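PDB 3A8P: T-lymphoma invasion and metastasis-inducing protein 2 from Mus musculus, which activates the GTPase Rac1 by stimulating its GDP-GTP exchange, and is represented here by its PHCCEx fragment, a PH domain joined to a CC-Ex region. Local coordinates for residues F104-S108 with Q109-E113; K158-A161 with E162-L165; K172-K175 with A176-Q180. All coordinates share one frame; numbering follows the deposited sequence.

Contact 1: F104-S108 with Q109-E113; sequences FQATS and QTDLE
The carbonyl of Ser108 starts the helical ladder by accepting the backbone N-H of Leu112, with Leu112 N 2.9 Å from Ser108 O. The side chain of the same serine caps the helix: its OG, placed between the backbone N and the carbonyl carbon, accepts from the amide of Asp111, the distance from Ser108 OG to Asp111 N being 3.0 Å.

Asp111 answers in the other direction. Its OD2 accepts the backbone N-H of Thr107, with Thr107 N lying 3.0 Å from Asp111 OD2 and the bond nearly straight at 168°; the donor reaches this oxygen on its anti side, 22° out of the carboxylate plane. OD1 meets the ammonium of Lys13, from strand 11-26, in a salt bridge. With CG anti to the backbone N (chi1 -173°), the Asp111 side chain is swung back across Thr107 and the turn leading into the helix, and two such bonds would restrict its rotation and favour the charged form. Ala106 CB also lies against the same carboxylate, 3.2 Å from Asp111 OD2.

Beneath the polar turn, Ala106 CB packs on Leu112 CB at 3.9 Å, and both side chains rest on Phe92 of strand 91-95. On the exposed side, Gln109 NE2 donates to Glu113 OE2 at 2.7 Å; Glu113 OE2 accepts with its anti lone pair and lies almost in the plane of the Gln109 amide.

Ser108 is thus the N-cap of helix 109-130, the C-terminal helix of the PH fold, which this turn joins to the end of strand 101-105.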
loop_
_atom_site.group_PDB
_atom_site.type_symbol
_atom_site.label_atom_id
_atom_site.label_comp_id
_atom_site.label_asym_id
_atom_site.label_seq_id
_atom_site.Cartn_x
_atom_site.Cartn_y
_atom_site.Cartn_z
ATOM N N PHE A 104 -0.357 2.708 -13.559
ATOM C CA PHE A 104 -0.922 3.843 -14.274
ATOM C C PHE A 104 0.227 4.592 -14.944
ATOM O O PHE A 104 1.358 4.568 -14.459
ATOM C CB PHE A 104 -1.604 4.826 -13.311
ATOM C CG PHE A 104 -2.880 4.323 -12.709
ATOM C CD1 PHE A 104 -4.081 4.426 -13.404
ATOM C CD2 PHE A 104 -2.892 3.769 -11.432
ATOM C CE1 PHE A 104 -5.276 3.990 -12.839
ATOM C CE2 PHE A 104 -4.081 3.327 -10.855
ATOM C CZ PHE A 104 -5.274 3.439 -11.558
ATOM N N GLN A 105 -0.055 5.254 -16.058
ATOM C CA GLN A 105 0.963 6.051 -16.715
ATOM C C GLN A 105 0.374 7.428 -16.938
ATOM O O GLN A 105 -0.590 7.582 -17.692
ATOM C CB GLN A 105 1.387 5.457 -18.058
ATOM C CG GLN A 105 2.276 6.433 -18.846
ATOM C CD GLN A 105 2.768 5.873 -20.166
ATOM O OE1 GLN A 105 2.065 5.124 -20.834
ATOM N NE2 GLN A 105 3.982 6.255 -20.555
ATOM N N ALA A 106 0.937 8.420 -16.258
ATOM C CA ALA A 106 0.478 9.790 -16.372
ATOM C C ALA A 106 0.987 10.377 -17.685
ATOM O O ALA A 106 1.635 9.684 -18.465
ATOM C CB ALA A 106 0.985 10.600 -15.202
ATOM N N THR A 107 0.707 11.653 -17.921
ATOM C CA THR A 107 1.126 12.299 -19.165
ATOM C C THR A 107 2.451 13.037 -19.019
ATOM O O THR A 107 3.028 13.488 -20.006
ATOM C CB THR A 107 0.070 13.301 -19.656
ATOM O OG1 THR A 107 0.006 14.409 -18.750
ATOM C CG2 THR A 107 -1.298 12.637 -19.728
ATOM N N SER A 108 2.932 13.153 -17.788
ATOM C CA SER A 108 4.192 13.844 -17.517
ATOM C C SER A 108 4.567 13.614 -16.062
ATOM O O SER A 108 3.763 13.081 -15.292
ATOM C CB SER A 108 4.036 15.347 -17.758
ATOM O OG SER A 108 3.198 15.937 -16.771
ATOM N N GLN A 109 5.779 14.020 -15.684
ATOM C CA GLN A 109 6.226 13.860 -14.304
ATOM C C GLN A 109 5.348 14.717 -13.405
ATOM O O GLN A 109 4.964 14.295 -12.318
ATOM C CB GLN A 109 7.696 14.279 -14.157
ATOM C CG GLN A 109 8.221 14.334 -12.710
ATOM C CD GLN A 109 8.064 13.018 -11.941
ATOM O OE1 GLN A 109 8.217 11.929 -12.501
ATOM N NE2 GLN A 109 7.783 13.121 -10.642
ATOM N N THR A 110 5.031 15.926 -13.860
ATOM C CA THR A 110 4.180 16.827 -13.079
ATOM C C THR A 110 2.788 16.218 -12.908
ATOM O O THR A 110 2.206 16.265 -11.828
ATOM C CB THR A 110 4.021 18.199 -13.765
ATOM O OG1 THR A 110 5.295 18.851 -13.831
ATOM C CG2 THR A 110 3.050 19.075 -12.979
ATOM N N ASP A 111 2.259 15.647 -13.983
ATOM C CA ASP A 111 0.940 15.036 -13.924
ATOM C C ASP A 111 0.967 13.865 -12.932
ATOM O O ASP A 111 0.036 13.693 -12.142
ATOM C CB ASP A 111 0.525 14.566 -15.316
ATOM C CG ASP A 111 -0.905 14.065 -15.363
ATOM O OD1 ASP A 111 -1.816 14.801 -14.921
ATOM O OD2 ASP A 111 -1.117 12.934 -15.849
ATOM N N LEU A 112 2.042 13.078 -12.954
ATOM C CA LEU A 112 2.169 11.949 -12.027
ATOM C C LEU A 112 2.132 12.442 -10.582
ATOM O O LEU A 112 1.428 11.885 -9.738
ATOM C CB LEU A 112 3.471 11.175 -12.290
ATOM C CG LEU A 112 3.838 10.015 -11.351
ATOM C CD1 LEU A 112 4.763 9.044 -12.076
ATOM C CD2 LEU A 112 4.522 10.550 -10.091
ATOM N N GLU A 113 2.881 13.503 -10.300
ATOM C CA GLU A 113 2.916 14.048 -8.948
ATOM C C GLU A 113 1.552 14.570 -8.535
ATOM O O GLU A 113 1.156 14.432 -7.379
ATOM C CB GLU A 113 3.949 15.172 -8.844
ATOM C CG GLU A 113 5.382 14.689 -8.883
ATOM C CD GLU A 113 6.367 15.824 -9.065
ATOM O OE1 GLU A 113 6.113 16.921 -8.523
ATOM O OE2 GLU A 113 7.394 15.618 -9.743
#

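Contact 2: K158-A161 with E162-L165; sequences KKMA and ELQL
Lys158 and Glu162 form an i to i+4 salt bridge on the last turns of helix 136-165, within the CC-Ex region. Lys158 NZ lies 3.0 Å from Glu162 OE2 and comes from above the carboxylate plane, 40° out of it. The lysine runs extended until its last torsion, where a bend (chi4 -75°) turns the ammonium towards the glutamate. A water ties the second oxygen into the same cluster: it donates to Glu162 OE1 at 2.7 Å and accepts weak bonds from the ammonium groups of Lys158 and Lys159. Both carboxylate oxygens therefore have a partner, and two lysines gather around one acid, which would be expected to favour its charged form.

The glutamate is positioned by its own backbone turn. With CG beside the backbone N (chi1 -63°), Glu162 CG lies 3.0 Å from Lys158 O, the same carbonyl that accepts the backbone N-H of Glu162. Across the helix-helix interface, Lys158 touches Glu185 and Glu162 touches Ile181, both of helix 171-206, so the salt bridge borders the packing of the two helices. Leu165, whose backbone N bonds to Ala161 O at 2.9 Å, also reaches that helix, touching Ile181.

A more exposed face carries Met160, Leu163 and Gln164. Bends at chi2 and chi3 curl the methionine along the helix beside Leu163 and Gln164, although the exact placing of its methyl is doubtful. Gln164 folds back in turn, and its side chain joins its own backbone N-H at the Met160 carbonyl: Gln164 N lies 2.9 Å from Met160 O, whereas Gln164 NE2 makes only a weak bond to Met160 O at 3.4 Å.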
loop_
_atom_site.group_PDB
_atom_site.type_symbol
_atom_site.label_atom_id
_atom_site.label_comp_id
_atom_site.label_asym_id
_atom_site.label_seq_id
_atom_site.Cartn_x
_atom_site.Cartn_y
_atom_site.Cartn_z
ATOM N N LYS A 158 8.781 -9.751 20.692
ATOM C CA LYS A 158 9.309 -10.743 19.764
ATOM C C LYS A 158 10.658 -11.281 20.223
ATOM O O LYS A 158 10.926 -12.478 20.097
ATOM C CB LYS A 158 9.440 -10.149 18.355
ATOM C CG LYS A 158 9.908 -11.145 17.300
ATOM C CD LYS A 158 9.772 -10.555 15.896
ATOM C CE LYS A 158 10.339 -11.478 14.821
ATOM N NZ LYS A 158 11.836 -11.486 14.804
ATOM N N LYS A 159 11.510 -10.403 20.742
ATOM C CA LYS A 159 12.809 -10.848 21.230
ATOM C C LYS A 159 12.631 -11.692 22.485
ATOM O O LYS A 159 13.336 -12.676 22.674
ATOM C CB LYS A 159 13.724 -9.661 21.531
ATOM C CG LYS A 159 14.247 -8.986 20.283
ATOM C CD LYS A 159 15.290 -7.931 20.615
ATOM C CE LYS A 159 15.729 -7.200 19.353
ATOM N NZ LYS A 159 16.223 -8.163 18.315
ATOM N N MET A 160 11.689 -11.313 23.343
ATOM C CA MET A 160 11.457 -12.081 24.560
ATOM C C MET A 160 11.004 -13.500 24.206
ATOM O O MET A 160 11.508 -14.474 24.763
ATOM C CB MET A 160 10.398 -11.414 25.441
ATOM C CG MET A 160 10.098 -12.177 26.733
ATOM S SD MET A 160 11.343 -11.936 28.042
ATOM C CE MET A 160 12.778 -12.587 27.326
ATOM N N ALA A 161 10.054 -13.606 23.283
ATOM C CA ALA A 161 9.536 -14.900 22.857
ATOM C C ALA A 161 10.672 -15.761 22.311
ATOM O O ALA A 161 10.768 -16.942 22.631
ATOM C CB ALA A 161 8.452 -14.717 21.792
ATOM N N GLU A 162 11.528 -15.161 21.487
ATOM C CA GLU A 162 12.665 -15.874 20.916
ATOM C C GLU A 162 13.595 -16.376 22.027
ATOM O O GLU A 162 14.070 -17.511 21.981
ATOM C CB GLU A 162 13.412 -14.953 19.948
ATOM C CG GLU A 162 12.559 -14.544 18.758
ATOM C CD GLU A 162 13.215 -13.494 17.881
ATOM O OE1 GLU A 162 13.904 -12.609 18.425
ATOM O OE2 GLU A 162 13.024 -13.534 16.648
ATOM N N LEU A 163 13.841 -15.540 23.032
ATOM C CA LEU A 163 14.697 -15.944 24.148
ATOM C C LEU A 163 14.073 -17.151 24.849
ATOM O O LEU A 163 14.777 -18.090 25.214
ATOM C CB LEU A 163 14.876 -14.795 25.150
ATOM C CG LEU A 163 15.828 -15.048 26.332
ATOM C CD1 LEU A 163 17.254 -15.282 25.817
ATOM C CD2 LEU A 163 15.814 -13.853 27.281
ATOM N N GLN A 164 12.752 -17.132 25.034
ATOM C CA GLN A 164 12.074 -18.258 25.677
ATOM C C GLN A 164 12.169 -19.523 24.808
ATOM O O GLN A 164 12.319 -20.630 25.323
ATOM C CB GLN A 164 10.596 -17.934 25.935
ATOM C CG GLN A 164 10.345 -16.655 26.707
ATOM C CD GLN A 164 11.221 -16.524 27.939
ATOM O OE1 GLN A 164 11.190 -17.364 28.842
ATOM N NE2 GLN A 164 12.014 -15.457 27.978
ATOM N N LEU A 165 12.081 -19.354 23.491
ATOM C CA LEU A 165 12.156 -20.492 22.568
ATOM C C LEU A 165 13.530 -21.166 22.573
ATOM O O LEU A 165 13.639 -22.370 22.335
ATOM C CB LEU A 165 11.836 -20.045 21.133
ATOM C CG LEU A 165 12.102 -21.067 20.017
ATOM C CD1 LEU A 165 11.091 -22.215 20.100
ATOM C CD2 LEU A 165 12.017 -20.378 18.661
HETATM O O HOH W 1 14.099 -10.371 16.907
#

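Contact 3: K172-K175 with A176-Q180; sequences KNRK and AIENQ
Glu178 packs closely on the turn before it, while its carboxylate reaches no salt bridge with Arg174. The close part is around the Arg174 carbonyl: Glu178 N donates to Arg174 O at 3.0 Å, and Glu178 CG, turned beside its own backbone N (chi1 -56°), also lies 3.0 Å from Arg174 O. Lys175 CG takes the crowded position between its backbone N and carbonyl carbon (chi1 72°), close over Ala176 N. Ile177 N adds a weak bond to Arg174 O and another weak one to Asn173 O, 3.3 Å away, so the helical ladder is slack at this one step. Two residues on, Asn179 N lies 2.8 Å from Lys175 O.

The charged ends are looser. Glu178 OE2 stands at the edge of the Arg174 guanidinium, near its plane, but 4.2 Å from Arg174 NH1, a distance at which the opposite charges could attract without bonding; Arg174 NE donates instead to Val168 O in the loop before the helix. Lys172, Asn173 and Lys175 are exposed.

This is the beginning of helix 171-206, in the predicted coiled-coil stretch. Arg174, Ile177 and Glu178 all lean on Leu165 at the end of helix 136-165, and Ile177 and Asn173 also touch Val168, which belongs to the loop joining the two helices.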
loop_
_atom_site.group_PDB
_atom_site.type_symbol
_atom_site.label_atom_id
_atom_site.label_comp_id
_atom_site.label_asym_id
_atom_site.label_seq_id
_atom_site.Cartn_x
_atom_site.Cartn_y
_atom_site.Cartn_z
ATOM N N LYS A 172 6.381 -30.039 19.533
ATOM C CA LYS A 172 5.170 -29.247 19.386
ATOM C C LYS A 172 5.212 -27.949 20.188
ATOM O O LYS A 172 4.646 -26.938 19.768
ATOM C CB LYS A 172 3.946 -30.084 19.768
ATOM C CG LYS A 172 3.706 -31.250 18.811
ATOM C CD LYS A 172 2.383 -31.951 19.072
ATOM C CE LYS A 172 2.161 -33.090 18.081
ATOM N NZ LYS A 172 0.839 -33.761 18.266
ATOM N N ASN A 173 5.881 -27.974 21.337
ATOM C CA ASN A 173 5.997 -26.775 22.161
ATOM C C ASN A 173 6.855 -25.758 21.407
ATOM O O ASN A 173 6.668 -24.547 21.530
ATOM C CB ASN A 173 6.631 -27.123 23.508
ATOM C CG ASN A 173 5.686 -27.899 24.409
ATOM O OD1 ASN A 173 4.781 -27.322 25.019
ATOM N ND2 ASN A 173 5.879 -29.213 24.488
ATOM N N ARG A 174 7.793 -26.273 20.619
ATOM C CA ARG A 174 8.674 -25.448 19.810
ATOM C C ARG A 174 7.851 -24.684 18.776
ATOM O O ARG A 174 7.841 -23.454 18.766
ATOM C CB ARG A 174 9.692 -26.330 19.093
ATOM C CG ARG A 174 11.061 -26.358 19.727
ATOM C CD ARG A 174 12.010 -25.477 18.945
ATOM N NE ARG A 174 13.194 -25.144 19.726
ATOM C CZ ARG A 174 14.094 -24.241 19.361
ATOM N NH1 ARG A 174 13.947 -23.584 18.218
ATOM N NH2 ARG A 174 15.130 -23.986 20.148
ATOM N N LYS A 175 7.157 -25.424 17.913
ATOM C CA LYS A 175 6.341 -24.818 16.866
ATOM C C LYS A 175 5.321 -23.843 17.443
ATOM O O LYS A 175 5.039 -22.804 16.843
ATOM C CB LYS A 175 5.610 -25.890 16.044
ATOM C CG LYS A 175 4.474 -26.587 16.776
ATOM C CD LYS A 175 3.450 -27.181 15.802
ATOM C CE LYS A 175 3.980 -28.400 15.052
ATOM N NZ LYS A 175 4.119 -29.605 15.927
ATOM N N ALA A 176 4.771 -24.172 18.608
ATOM C CA ALA A 176 3.784 -23.302 19.238
ATOM C C ALA A 176 4.338 -21.901 19.478
ATOM O O ALA A 176 3.653 -20.907 19.243
ATOM C CB ALA A 176 3.318 -23.902 20.548
ATOM N N ILE A 177 5.576 -21.817 19.953
ATOM C CA ILE A 177 6.176 -20.515 20.209
ATOM C C ILE A 177 6.572 -19.853 18.888
ATOM O O ILE A 177 6.516 -18.631 18.754
ATOM C CB ILE A 177 7.421 -20.641 21.116
ATOM C CG1 ILE A 177 7.020 -21.270 22.457
ATOM C CG2 ILE A 177 8.043 -19.270 21.339
ATOM C CD1 ILE A 177 8.190 -21.581 23.382
ATOM N N GLU A 178 6.964 -20.668 17.915
ATOM C CA GLU A 178 7.358 -20.156 16.609
ATOM C C GLU A 178 6.154 -19.503 15.937
ATOM O O GLU A 178 6.282 -18.453 15.308
ATOM C CB GLU A 178 7.901 -21.287 15.731
ATOM C CG GLU A 178 9.060 -22.033 16.362
ATOM C CD GLU A 178 9.694 -23.039 15.421
ATOM O OE1 GLU A 178 8.955 -23.860 14.834
ATOM O OE2 GLU A 178 10.937 -23.011 15.276
ATOM N N ASN A 179 4.988 -20.133 16.080
ATOM C CA ASN A 179 3.752 -19.609 15.513
ATOM C C ASN A 179 3.510 -18.220 16.083
ATOM O O ASN A 179 3.106 -17.303 15.369
ATOM C CB ASN A 179 2.575 -20.514 15.879
ATOM C CG ASN A 179 2.640 -21.868 15.195
ATOM O OD1 ASN A 179 1.999 -22.825 15.633
ATOM N ND2 ASN A 179 3.407 -21.956 14.111
ATOM N N GLN A 180 3.761 -18.080 17.381
ATOM C CA GLN A 180 3.588 -16.813 18.077
ATOM C C GLN A 180 4.588 -15.783 17.535
ATOM O O GLN A 180 4.230 -14.640 17.246
ATOM C CB GLN A 180 3.808 -17.025 19.574
ATOM C CG GLN A 180 3.359 -15.871 20.436
ATOM C CD GLN A 180 3.695 -16.076 21.902
ATOM O OE1 GLN A 180 3.391 -17.120 22.484
ATOM N NE2 GLN A 180 4.324 -15.076 22.505
#

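In the fold
Contacts 2 and 3 hold the facing ends of two successive helices, 136-165 and 171-206, their centres about 11 Å apart, and they touch through Leu165. Both are surface contacts of the CC-Ex region. Contact 1, partly buried in the PH domain, is on the other side of the chain's centre, about 47 Å from contact 2 between centres. The chemistry follows the place: a strand-to-helix junction uses capping and backbone-to-carboxylate bonds over an apolar underside, 158-165 pairs opposite charges through direct and water-mediated contacts, and 172-180 relies mainly on main-chain bonds beneath loosely placed charges.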